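Local atomic coordinates of membrane-bound lytic murein transglycosylase (Agrobacterium tumefaciens, PDB entry 2PNW), a protein that probably cleaves the glycan strands of bacterial cell-wall murein (peptidoglycan), as lytic transglycosylases of the MltA family do. Residues F97-E103 with R334-G340; R285-R291 with L319-T325; L298-A304 with E355-L361. All blocks are in the same frame, centred on the assembly; numbering follows the deposited sequence.

Contact 1: residues F97-E103 with R334-G340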
loop_
_atom_site.group_PDB
_atom_site.type_symbol
_atom_site.label_atom_id
_atom_site.label_comp_id
_atom_site.label_asym_id
_atom_site.label_seq_id
_atom_site.Cartn_x
_atom_site.Cartn_y
_atom_site.Cartn_z
ATOM N N PHE A 97 5.661 4.131 -13.600
ATOM C CA PHE A 97 5.340 5.326 -12.828
ATOM C C PHE A 97 5.282 5.015 -11.334
ATOM O O PHE A 97 4.671 4.017 -10.928
ATOM C CB PHE A 97 3.995 5.891 -13.289
ATOM C CG PHE A 97 3.736 7.290 -12.815
ATOM C CD1 PHE A 97 4.370 8.375 -13.431
ATOM C CD2 PHE A 97 2.863 7.532 -11.761
ATOM C CE1 PHE A 97 4.133 9.686 -12.995
ATOM C CE2 PHE A 97 2.615 8.842 -11.321
ATOM C CZ PHE A 97 3.260 9.915 -11.942
ATOM N N VAL A 98 5.936 5.852 -10.529
ATOM C CA VAL A 98 5.897 5.683 -9.074
ATOM C C VAL A 98 5.329 6.881 -8.333
ATOM O O VAL A 98 5.556 8.050 -8.708
ATOM C CB VAL A 98 7.257 5.290 -8.460
ATOM C CG1 VAL A 98 7.651 3.880 -8.894
ATOM C CG2 VAL A 98 8.364 6.325 -8.817
ATOM N N THR A 99 4.530 6.559 -7.316
ATOM C CA THR A 99 4.141 7.506 -6.307
ATOM C C THR A 99 4.689 6.971 -4.983
ATOM O O THR A 99 5.511 6.021 -4.981
ATOM C CB THR A 99 2.618 7.731 -6.304
ATOM O OG1 THR A 99 1.941 6.470 -6.214
ATOM C CG2 THR A 99 2.172 8.430 -7.614
ATOM N N ALA A 100 4.292 7.570 -3.866
ATOM C CA ALA A 100 4.797 7.086 -2.569
ATOM C C ALA A 100 3.717 7.116 -1.510
ATOM O O ALA A 100 2.728 7.853 -1.643
ATOM C CB ALA A 100 6.028 7.872 -2.118
ATOM N N PHE A 101 3.910 6.321 -0.458
ATOM C CA PHE A 101 2.988 6.294 0.671
ATOM C C PHE A 101 3.783 6.120 1.959
ATOM O O PHE A 101 4.998 5.877 1.913
ATOM C CB PHE A 101 1.891 5.214 0.482
ATOM C CG PHE A 101 2.352 3.784 0.717
ATOM C CD1 PHE A 101 1.837 3.049 1.786
ATOM C CD2 PHE A 101 3.205 3.152 -0.169
ATOM C CE1 PHE A 101 2.219 1.688 1.985
ATOM C CE2 PHE A 101 3.581 1.801 0.012
ATOM C CZ PHE A 101 3.099 1.089 1.099
ATOM N N TYR A 102 3.128 6.276 3.104
ATOM C CA TYR A 102 3.857 6.270 4.379
ATOM C C TYR A 102 2.873 5.878 5.453
ATOM O O TYR A 102 1.690 5.721 5.151
ATOM C CB TYR A 102 4.500 7.643 4.667
ATOM C CG TYR A 102 3.537 8.743 5.058
ATOM C CD1 TYR A 102 3.565 9.297 6.346
ATOM C CD2 TYR A 102 2.594 9.231 4.142
ATOM C CE1 TYR A 102 2.668 10.331 6.710
ATOM C CE2 TYR A 102 1.696 10.239 4.503
ATOM C CZ TYR A 102 1.747 10.783 5.763
ATOM O OH TYR A 102 0.863 11.790 6.098
ATOM N N GLU A 103 3.367 5.640 6.669
ATOM C CA GLU A 103 2.514 5.356 7.824
ATOM C C GLU A 103 2.438 6.651 8.631
ATOM O O GLU A 103 3.450 7.012 9.274
ATOM C CB GLU A 103 3.169 4.293 8.712
ATOM C CG GLU A 103 2.274 3.774 9.845
ATOM C CD GLU A 103 2.997 2.788 10.805
ATOM O OE1 GLU A 103 4.250 2.824 10.925
ATOM O OE2 GLU A 103 2.288 2.023 11.497
ATOM N N ARG A 334 3.327 0.051 -12.418
ATOM C CA ARG A 334 2.872 1.073 -11.489
ATOM C C ARG A 334 3.243 0.666 -10.058
ATOM O O ARG A 334 3.028 -0.493 -9.665
ATOM C CB ARG A 334 1.356 1.228 -11.611
ATOM C CG ARG A 334 0.742 2.301 -10.730
ATOM C CD ARG A 334 1.030 3.717 -11.198
ATOM N NE ARG A 334 0.233 4.655 -10.399
ATOM C CZ ARG A 334 0.619 5.208 -9.249
ATOM N NH1 ARG A 334 1.813 4.956 -8.737
ATOM N NH2 ARG A 334 -0.205 6.035 -8.614
ATOM N N GLY A 335 3.780 1.603 -9.279
ATOM C CA GLY A 335 4.170 1.288 -7.901
ATOM C C GLY A 335 4.027 2.422 -6.919
ATOM O O GLY A 335 4.021 3.605 -7.291
ATOM N N ASP A 336 3.909 2.069 -5.643
ATOM C CA ASP A 336 3.844 3.058 -4.587
ATOM C C ASP A 336 4.988 2.709 -3.639
ATOM O O ASP A 336 4.990 1.627 -3.029
ATOM C CB ASP A 336 2.525 2.918 -3.849
ATOM C CG ASP A 336 1.865 4.251 -3.528
ATOM O OD1 ASP A 336 2.399 5.310 -3.868
ATOM O OD2 ASP A 336 0.779 4.223 -2.937
ATOM N N ILE A 337 5.939 3.626 -3.509
ATOM C CA ILE A 337 7.139 3.431 -2.679
ATOM C C ILE A 337 6.826 3.780 -1.230
ATOM O O ILE A 337 6.356 4.888 -0.936
ATOM C CB ILE A 337 8.308 4.357 -3.155
ATOM C CG1 ILE A 337 8.762 3.989 -4.576
ATOM C CG2 ILE A 337 9.472 4.347 -2.155
ATOM C CD1 ILE A 337 9.481 5.140 -5.286
ATOM N N PHE A 338 7.071 2.831 -0.323
ATOM C CA PHE A 338 6.886 3.074 1.100
ATOM C C PHE A 338 8.060 3.871 1.671
ATOM O O PHE A 338 9.184 3.385 1.686
ATOM C CB PHE A 338 6.749 1.752 1.889
ATOM C CG PHE A 338 6.521 1.960 3.377
ATOM C CD1 PHE A 338 5.343 2.573 3.827
ATOM C CD2 PHE A 338 7.462 1.524 4.321
ATOM C CE1 PHE A 338 5.106 2.774 5.214
ATOM C CE2 PHE A 338 7.251 1.718 5.711
ATOM C CZ PHE A 338 6.066 2.357 6.158
ATOM N N THR A 339 7.808 5.093 2.151
ATOM C CA THR A 339 8.913 5.937 2.622
ATOM C C THR A 339 9.205 5.810 4.107
ATOM O O THR A 339 10.253 6.287 4.574
ATOM C CB THR A 339 8.706 7.438 2.298
ATOM O OG1 THR A 339 7.530 7.887 2.946
ATOM C CG2 THR A 339 8.601 7.688 0.807
ATOM N N GLY A 340 8.298 5.197 4.866
ATOM C CA GLY A 340 8.507 5.058 6.303
ATOM C C GLY A 340 7.335 5.585 7.107
ATOM O O GLY A 340 6.220 5.701 6.586
#
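T99 OG1 is held between R334 and D336, and the three side chains lie on the same face of a parallel strand pair as F97, F101 and F338. R334 comes end-on: NH1 stands 2.9 Å and NH2 3.2 Å from T99 OG1, which lies almost exactly in the guanidinium plane. A fold at chi2 (73°) turns the arginine toward 97-103. With both nitrogens donating to it, the hydroxyl donates its own hydrogen bond to D336 OD1, 2.7 Å from T99 OG1, and it meets that oxygen from above the carboxylate plane. Three bonds therefore fix the rotation of one hydroxyl. F97 stands beside the arginine with its ring plane at 85° to the guanidinium, so the ring offers an edge to the guanidinium face, CD2 lying 4.1 Å from R334 CZ.

F101 is placed differently. The edge of its ring meets the backbone, CE2 lying 3.4 Å from D336 O, while F338 CD1 sits over one face, 3.7 Å from F101 CE1. The two ring planes make 54°, an oblique pairing. On the reverse face V98 CB packs against I337 CD1 at 3.9 Å. T99 sets the parallel register: its N donates to G335 O and its O accepts from I337 N.

Strand 286-288 pairs with 334-341, and its A288 touches both F101 and D336. Strand 353-363 pairs with 96-109, where V98 packs on A356 and F358. Near the far end of the pair, E103 makes a salt bridge to R203 of strand 201-209 and a hydrogen bond to S341.

Contact 2: residues R285-R291 with L319-T325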
loop_
_atom_site.group_PDB
_atom_site.type_symbol
_atom_site.label_atom_id
_atom_site.label_comp_id
_atom_site.label_asym_id
_atom_site.label_seq_id
_atom_site.Cartn_x
_atom_site.Cartn_y
_atom_site.Cartn_z
ATOM N N ARG A 285 12.162 0.317 1.062
ATOM C CA ARG A 285 12.430 -0.955 0.376
ATOM C C ARG A 285 11.177 -1.775 0.055
ATOM O O ARG A 285 11.285 -2.825 -0.566
ATOM C CB ARG A 285 13.403 -1.819 1.198
ATOM C CG ARG A 285 14.823 -1.235 1.316
ATOM C CD ARG A 285 15.600 -1.485 0.040
ATOM N NE ARG A 285 16.816 -0.671 0.017
ATOM C CZ ARG A 285 17.784 -0.795 -0.886
ATOM N NH1 ARG A 285 17.697 -1.716 -1.844
ATOM N NH2 ARG A 285 18.843 0.022 -0.825
ATOM N N ALA A 286 10.011 -1.330 0.521
ATOM C CA ALA A 286 8.754 -1.981 0.211
ATOM C C ALA A 286 7.978 -1.220 -0.857
ATOM O O ALA A 286 7.795 0.008 -0.763
ATOM C CB ALA A 286 7.893 -2.116 1.472
ATOM N N LEU A 287 7.478 -1.958 -1.846
ATOM C CA LEU A 287 6.744 -1.361 -2.954
ATOM C C LEU A 287 5.344 -1.940 -2.965
ATOM O O LEU A 287 5.179 -3.143 -2.778
ATOM C CB LEU A 287 7.431 -1.739 -4.258
ATOM C CG LEU A 287 6.928 -1.156 -5.586
ATOM C CD1 LEU A 287 7.260 0.341 -5.699
ATOM C CD2 LEU A 287 7.549 -1.925 -6.739
ATOM N N ALA A 288 4.343 -1.095 -3.213
ATOM C CA ALA A 288 2.973 -1.575 -3.414
ATOM C C ALA A 288 2.799 -1.711 -4.913
ATOM O O ALA A 288 3.325 -0.884 -5.677
ATOM C CB ALA A 288 1.947 -0.618 -2.825
ATOM N N VAL A 289 2.127 -2.780 -5.324
ATOM C CA VAL A 289 2.012 -3.125 -6.749
ATOM C C VAL A 289 0.564 -3.479 -7.052
ATOM O O VAL A 289 -0.260 -3.594 -6.139
ATOM C CB VAL A 289 2.922 -4.340 -7.092
ATOM C CG1 VAL A 289 4.391 -3.996 -6.810
ATOM C CG2 VAL A 289 2.473 -5.594 -6.279
ATOM N N ASP A 290 0.261 -3.669 -8.334
ATOM C CA ASP A 290 -1.067 -4.086 -8.770
ATOM C C ASP A 290 -1.317 -5.528 -8.356
ATOM O O ASP A 290 -0.620 -6.430 -8.824
ATOM C CB ASP A 290 -1.163 -3.946 -10.308
ATOM C CG ASP A 290 -2.566 -4.190 -10.850
ATOM O OD1 ASP A 290 -3.278 -5.057 -10.318
ATOM O OD2 ASP A 290 -2.945 -3.508 -11.841
ATOM N N ARG A 291 -2.317 -5.748 -7.505
ATOM C CA ARG A 291 -2.577 -7.090 -6.950
ATOM C C ARG A 291 -3.124 -8.069 -7.979
ATOM O O ARG A 291 -3.026 -9.269 -7.791
ATOM C CB ARG A 291 -3.522 -7.031 -5.740
ATOM C CG ARG A 291 -4.894 -6.470 -6.035
ATOM C CD ARG A 291 -5.822 -6.617 -4.814
ATOM N NE ARG A 291 -6.306 -7.991 -4.687
ATOM C CZ ARG A 291 -7.399 -8.470 -5.283
ATOM N NH1 ARG A 291 -8.156 -7.691 -6.046
ATOM N NH2 ARG A 291 -7.744 -9.738 -5.098
ATOM N N LEU A 319 16.686 -2.044 -5.369
ATOM C CA LEU A 319 15.904 -3.274 -5.314
ATOM C C LEU A 319 14.923 -3.226 -4.157
ATOM O O LEU A 319 15.290 -2.871 -3.026
ATOM C CB LEU A 319 16.823 -4.476 -5.150
ATOM C CG LEU A 319 16.169 -5.860 -5.343
ATOM C CD1 LEU A 319 15.596 -6.020 -6.776
ATOM C CD2 LEU A 319 17.178 -6.935 -5.058
ATOM N N MET A 320 13.684 -3.610 -4.445
ATOM C CA MET A 320 12.604 -3.502 -3.463
ATOM C C MET A 320 11.832 -4.811 -3.464
ATOM O O MET A 320 12.037 -5.654 -4.333
ATOM C CB MET A 320 11.675 -2.330 -3.840
ATOM C CG MET A 320 12.380 -0.924 -4.006
ATOM S SD MET A 320 11.191 0.385 -4.427
ATOM C CE MET A 320 10.639 0.696 -2.748
ATOM N N LEU A 321 10.963 -5.011 -2.471
ATOM C CA LEU A 321 10.074 -6.160 -2.511
ATOM C C LEU A 321 8.642 -5.684 -2.610
ATOM O O LEU A 321 8.277 -4.668 -2.014
ATOM C CB LEU A 321 10.239 -7.052 -1.284
ATOM C CG LEU A 321 11.614 -7.729 -1.130
ATOM C CD1 LEU A 321 11.736 -8.255 0.285
ATOM C CD2 LEU A 321 11.768 -8.854 -2.143
ATOM N N ALA A 322 7.834 -6.431 -3.365
ATOM C CA ALA A 322 6.398 -6.123 -3.494
ATOM C C ALA A 322 5.676 -6.600 -2.246
ATOM O O ALA A 322 5.433 -7.793 -2.096
ATOM C CB ALA A 322 5.822 -6.818 -4.734
ATOM N N LEU A 323 5.357 -5.682 -1.334
ATOM C CA LEU A 323 4.835 -6.091 -0.031
ATOM C C LEU A 323 3.462 -5.474 0.275
ATOM O O LEU A 323 2.937 -5.634 1.374
ATOM C CB LEU A 323 5.841 -5.726 1.077
ATOM C CG LEU A 323 7.144 -6.560 1.036
ATOM C CD1 LEU A 323 8.074 -5.991 2.075
ATOM C CD2 LEU A 323 6.857 -8.033 1.301
ATOM N N ASP A 324 2.869 -4.777 -0.700
ATOM C CA ASP A 324 1.561 -4.163 -0.445
ATOM C C ASP A 324 0.826 -3.927 -1.760
ATOM O O ASP A 324 1.366 -4.166 -2.825
ATOM C CB ASP A 324 1.734 -2.826 0.316
ATOM C CG ASP A 324 0.446 -2.374 1.044
ATOM O OD1 ASP A 324 -0.560 -3.152 1.150
ATOM O OD2 ASP A 324 0.454 -1.219 1.528
ATOM N N THR A 325 -0.421 -3.483 -1.669
ATOM C CA THR A 325 -1.171 -3.098 -2.863
ATOM C C THR A 325 -2.035 -1.899 -2.470
ATOM O O THR A 325 -2.069 -1.508 -1.298
ATOM C CB THR A 325 -2.010 -4.292 -3.442
ATOM O OG1 THR A 325 -2.584 -3.930 -4.712
ATOM C CG2 THR A 325 -3.122 -4.737 -2.464
#
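R285 swings CG beside its own backbone N (chi1 -66°) and folds again at chi2 (-78°), after which the chain runs straight and delivers NH1 to L319 O at 2.9 Å. NH1 arrives in the plane of that carbonyl, on a lone pair, although the oxygen is somewhat tilted from the guanidinium plane. The same guanidinium forms a salt bridge with D23 through NH2. At the other end of the contact T325 turns OG1 away from its backbone N (chi1 -172°), and the hydroxyl donates to V289 O, 2.7 Å away and nearly in line with the carbonyl bond.

Between these side-chain bonds the backbones run parallel, L321 N bonding to R285 O and L287 N to L321 O. A beta bulge then shifts the register by one residue: L287 pairs with A322, but A288 with D324, and V289 N reaches D324 O at 3.0 Å. Such parallel pairing within the 3D domain is consistent with the double-psi beta-barrel to which this family is related.

M320 crosses L287 at about a right angle, SD lying 4.1 Å from L287 CD1, and its bend at chi3 carries CE to 3.5 Å from A286 O. V289 straddles A322, with CG1 3.8 Å from A322 CB. A286 CB meets L323 CD1 at 3.9 Å on the face where L321 and L323 pack against A31 and I35 of helix 28-39.

Contact 3: residues L298-A304 with E355-L361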
loop_
_atom_site.group_PDB
_atom_site.type_symbol
_atom_site.label_atom_id
_atom_site.label_comp_id
_atom_site.label_asym_id
_atom_site.label_seq_id
_atom_site.Cartn_x
_atom_site.Cartn_y
_atom_site.Cartn_z
ATOM N N LEU A 298 7.894 -10.734 -4.518
ATOM C CA LEU A 298 8.906 -10.752 -5.575
ATOM C C LEU A 298 9.746 -9.474 -5.549
ATOM O O LEU A 298 9.219 -8.412 -5.216
ATOM C CB LEU A 298 8.236 -10.893 -6.934
ATOM C CG LEU A 298 7.781 -12.324 -7.185
ATOM C CD1 LEU A 298 6.810 -12.329 -8.328
ATOM C CD2 LEU A 298 9.021 -13.176 -7.502
ATOM N N PRO A 299 11.048 -9.580 -5.874
ATOM C CA PRO A 299 11.888 -8.380 -5.940
ATOM C C PRO A 299 11.660 -7.591 -7.223
ATOM O O PRO A 299 11.492 -8.186 -8.303
ATOM C CB PRO A 299 13.342 -8.937 -5.913
ATOM C CG PRO A 299 13.192 -10.430 -5.631
ATOM C CD PRO A 299 11.829 -10.802 -6.157
ATOM N N PHE A 300 11.654 -6.268 -7.089
ATOM C CA PHE A 300 11.563 -5.360 -8.225
ATOM C C PHE A 300 12.694 -4.366 -8.103
ATOM O O PHE A 300 12.839 -3.741 -7.043
ATOM C CB PHE A 300 10.241 -4.554 -8.191
ATOM C CG PHE A 300 9.011 -5.343 -8.601
ATOM C CD1 PHE A 300 8.408 -5.120 -9.840
ATOM C CD2 PHE A 300 8.441 -6.277 -7.738
ATOM C CE1 PHE A 300 7.252 -5.834 -10.217
ATOM C CE2 PHE A 300 7.306 -7.026 -8.113
ATOM C CZ PHE A 300 6.703 -6.789 -9.345
ATOM N N PHE A 301 13.478 -4.200 -9.176
ATOM C CA PHE A 301 14.457 -3.108 -9.224
ATOM C C PHE A 301 13.809 -1.903 -9.899
ATOM O O PHE A 301 13.314 -2.013 -11.029
ATOM C CB PHE A 301 15.740 -3.527 -9.956
ATOM C CG PHE A 301 16.861 -2.506 -9.833
ATOM C CD1 PHE A 301 17.694 -2.494 -8.725
ATOM C CD2 PHE A 301 17.065 -1.560 -10.836
ATOM C CE1 PHE A 301 18.712 -1.531 -8.600
ATOM C CE2 PHE A 301 18.065 -0.612 -10.721
ATOM C CZ PHE A 301 18.898 -0.602 -9.616
ATOM N N ILE A 302 13.792 -0.766 -9.202
ATOM C CA ILE A 302 13.072 0.407 -9.672
ATOM C C ILE A 302 14.086 1.496 -9.963
ATOM O O ILE A 302 14.902 1.830 -9.102
ATOM C CB ILE A 302 12.024 0.901 -8.630
ATOM C CG1 ILE A 302 11.033 -0.229 -8.262
ATOM C CG2 ILE A 302 11.317 2.177 -9.112
ATOM C CD1 ILE A 302 10.270 -0.774 -9.441
ATOM N N HIS A 303 14.061 2.007 -11.192
ATOM C CA HIS A 303 14.974 3.068 -11.612
ATOM C C HIS A 303 14.161 4.306 -11.987
ATOM O O HIS A 303 13.443 4.293 -12.992
ATOM C CB HIS A 303 15.835 2.607 -12.799
ATOM C CG HIS A 303 16.788 3.652 -13.292
ATOM N ND1 HIS A 303 16.941 3.947 -14.632
ATOM C CD2 HIS A 303 17.620 4.486 -12.627
ATOM C CE1 HIS A 303 17.837 4.909 -14.772
ATOM N NE2 HIS A 303 18.262 5.259 -13.570
ATOM N N ALA A 304 14.269 5.357 -11.170
ATOM C CA ALA A 304 13.493 6.584 -11.368
ATOM C C ALA A 304 14.449 7.757 -11.284
ATOM O O ALA A 304 14.565 8.392 -10.233
ATOM C CB ALA A 304 12.366 6.713 -10.318
ATOM N N GLU A 355 8.307 9.220 -13.382
ATOM C CA GLU A 355 8.509 8.136 -14.337
ATOM C C GLU A 355 9.540 7.170 -13.794
ATOM O O GLU A 355 10.478 7.579 -13.099
ATOM C CB GLU A 355 9.011 8.686 -15.675
ATOM C CG GLU A 355 7.933 9.229 -16.555
ATOM C CD GLU A 355 8.504 9.729 -17.881
ATOM O OE1 GLU A 355 8.987 8.895 -18.687
ATOM O OE2 GLU A 355 8.480 10.958 -18.100
ATOM N N ALA A 356 9.369 5.886 -14.100
ATOM C CA ALA A 356 10.280 4.860 -13.605
ATOM C C ALA A 356 10.352 3.681 -14.544
ATOM O O ALA A 356 9.377 3.366 -15.202
ATOM C CB ALA A 356 9.840 4.381 -12.196
ATOM N N ASP A 357 11.508 3.022 -14.590
ATOM C CA ASP A 357 11.632 1.739 -15.277
ATOM C C ASP A 357 11.518 0.641 -14.217
ATOM O O ASP A 357 12.215 0.706 -13.199
ATOM C CB ASP A 357 12.990 1.627 -16.008
ATOM C CG ASP A 357 13.089 2.555 -17.249
ATOM O OD1 ASP A 357 12.040 2.937 -17.815
ATOM O OD2 ASP A 357 14.227 2.885 -17.654
ATOM N N PHE A 358 10.643 -0.338 -14.456
ATOM C CA PHE A 358 10.445 -1.487 -13.545
ATOM C C PHE A 358 11.149 -2.731 -14.078
ATOM O O PHE A 358 10.963 -3.079 -15.237
ATOM C CB PHE A 358 8.945 -1.810 -13.430
ATOM C CG PHE A 358 8.204 -0.960 -12.433
ATOM C CD1 PHE A 358 8.318 0.426 -12.448
ATOM C CD2 PHE A 358 7.377 -1.559 -11.486
ATOM C CE1 PHE A 358 7.636 1.218 -11.517
ATOM C CE2 PHE A 358 6.665 -0.785 -10.560
ATOM C CZ PHE A 358 6.801 0.608 -10.572
ATOM N N TYR A 359 11.952 -3.402 -13.251
ATOM C CA TYR A 359 12.535 -4.695 -13.635
ATOM C C TYR A 359 12.153 -5.681 -12.543
ATOM O O TYR A 359 12.388 -5.408 -11.372
ATOM C CB TYR A 359 14.071 -4.641 -13.745
ATOM C CG TYR A 359 14.651 -3.552 -14.629
ATOM C CD1 TYR A 359 15.056 -3.834 -15.939
ATOM C CD2 TYR A 359 14.803 -2.247 -14.156
ATOM C CE1 TYR A 359 15.591 -2.845 -16.755
ATOM C CE2 TYR A 359 15.331 -1.230 -14.973
ATOM C CZ TYR A 359 15.730 -1.545 -16.272
ATOM O OH TYR A 359 16.288 -0.555 -17.077
ATOM N N ILE A 360 11.578 -6.818 -12.910
ATOM C CA ILE A 360 11.215 -7.835 -11.915
ATOM C C ILE A 360 12.299 -8.919 -11.900
ATOM O O ILE A 360 12.868 -9.271 -12.958
ATOM C CB ILE A 360 9.767 -8.411 -12.162
ATOM C CG1 ILE A 360 9.320 -9.318 -11.005
ATOM C CG2 ILE A 360 9.675 -9.162 -13.505
ATOM C CD1 ILE A 360 7.848 -9.800 -11.141
ATOM N N LEU A 361 12.621 -9.434 -10.714
ATOM C CA LEU A 361 13.609 -10.501 -10.623
ATOM C C LEU A 361 12.851 -11.800 -10.407
ATOM O O LEU A 361 12.189 -11.973 -9.374
ATOM C CB LEU A 361 14.607 -10.262 -9.491
ATOM C CG LEU A 361 15.454 -8.977 -9.437
ATOM C CD1 LEU A 361 16.580 -9.156 -8.416
ATOM C CD2 LEU A 361 16.041 -8.614 -10.778
#
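An antiparallel strand pair of the 3D domain, whose family is related to the double-psi beta-barrels, brings F300 and I302 of 298-304 against I360 and F358 of 355-361. The axes of the two strands run at 158°. F301 and Y359 form a hydrogen-bonded pair, with F301 N 2.7 Å from Y359 O and Y359 N returning a bond to F301 O; H303 and D357 repeat the pattern. F300 with I360 and I302 with F358 are non-hydrogen-bonded pairs; being two residues apart on each strand, they put their side chains on one face.

On that face two CH-pi contacts can be told apart by their centring. I302 CD1 sits over the middle of the F358 ring, 3.5 Å from its centroid and 7° off the normal. I302 reaches it with both chi1 and chi2 near -60°, which fold CD1 back over the ring. I360 CG1 also lies over a face, that of F300, but displaced toward the rim at 4.1 Å from the centroid, while I360 CD1 touches F300 CZ at 3.7 Å. H294 meets the F300 ring edge-to-face, and V98 of strand 96-109 packs against I302.

The opposite face carries F301, H303, D357 and Y359. F301 and Y359 point the same way, and the edge of the Y359 ring faces F301 O, 3.5 Å from CD2. H303 and D357 lie alongside without bonding, ND1 and OD2 being 4.2 Å apart. At the far end P299 CD sits 3.4 Å from L361 O, a buried carbonyl oxygen with no polar partner in the model.

From the N terminus, the first segment met is 97-103, which waits some 230 residues for 334-340, so contact 1 closes by far the longest loop. Inside it 285-291 opens contact 2, then 298-304 opens contact 3; 319-325 closes contact 2 before 334-340 closes contact 1, and 355-361 comes last. Contact 2 is thus nested in contact 1, whereas contact 3 crosses both. D336 O lies 2.8 Å from A288 N, linking contacts 1 and 2; M320 N lies 2.7 Å from F300 O, linking 2 and 3. Contacts 2 and 3 lie within the 3D domain; contact 1 joins it to strand 96-109, at the start of the MltA-specific insert range and beside strand 353-363.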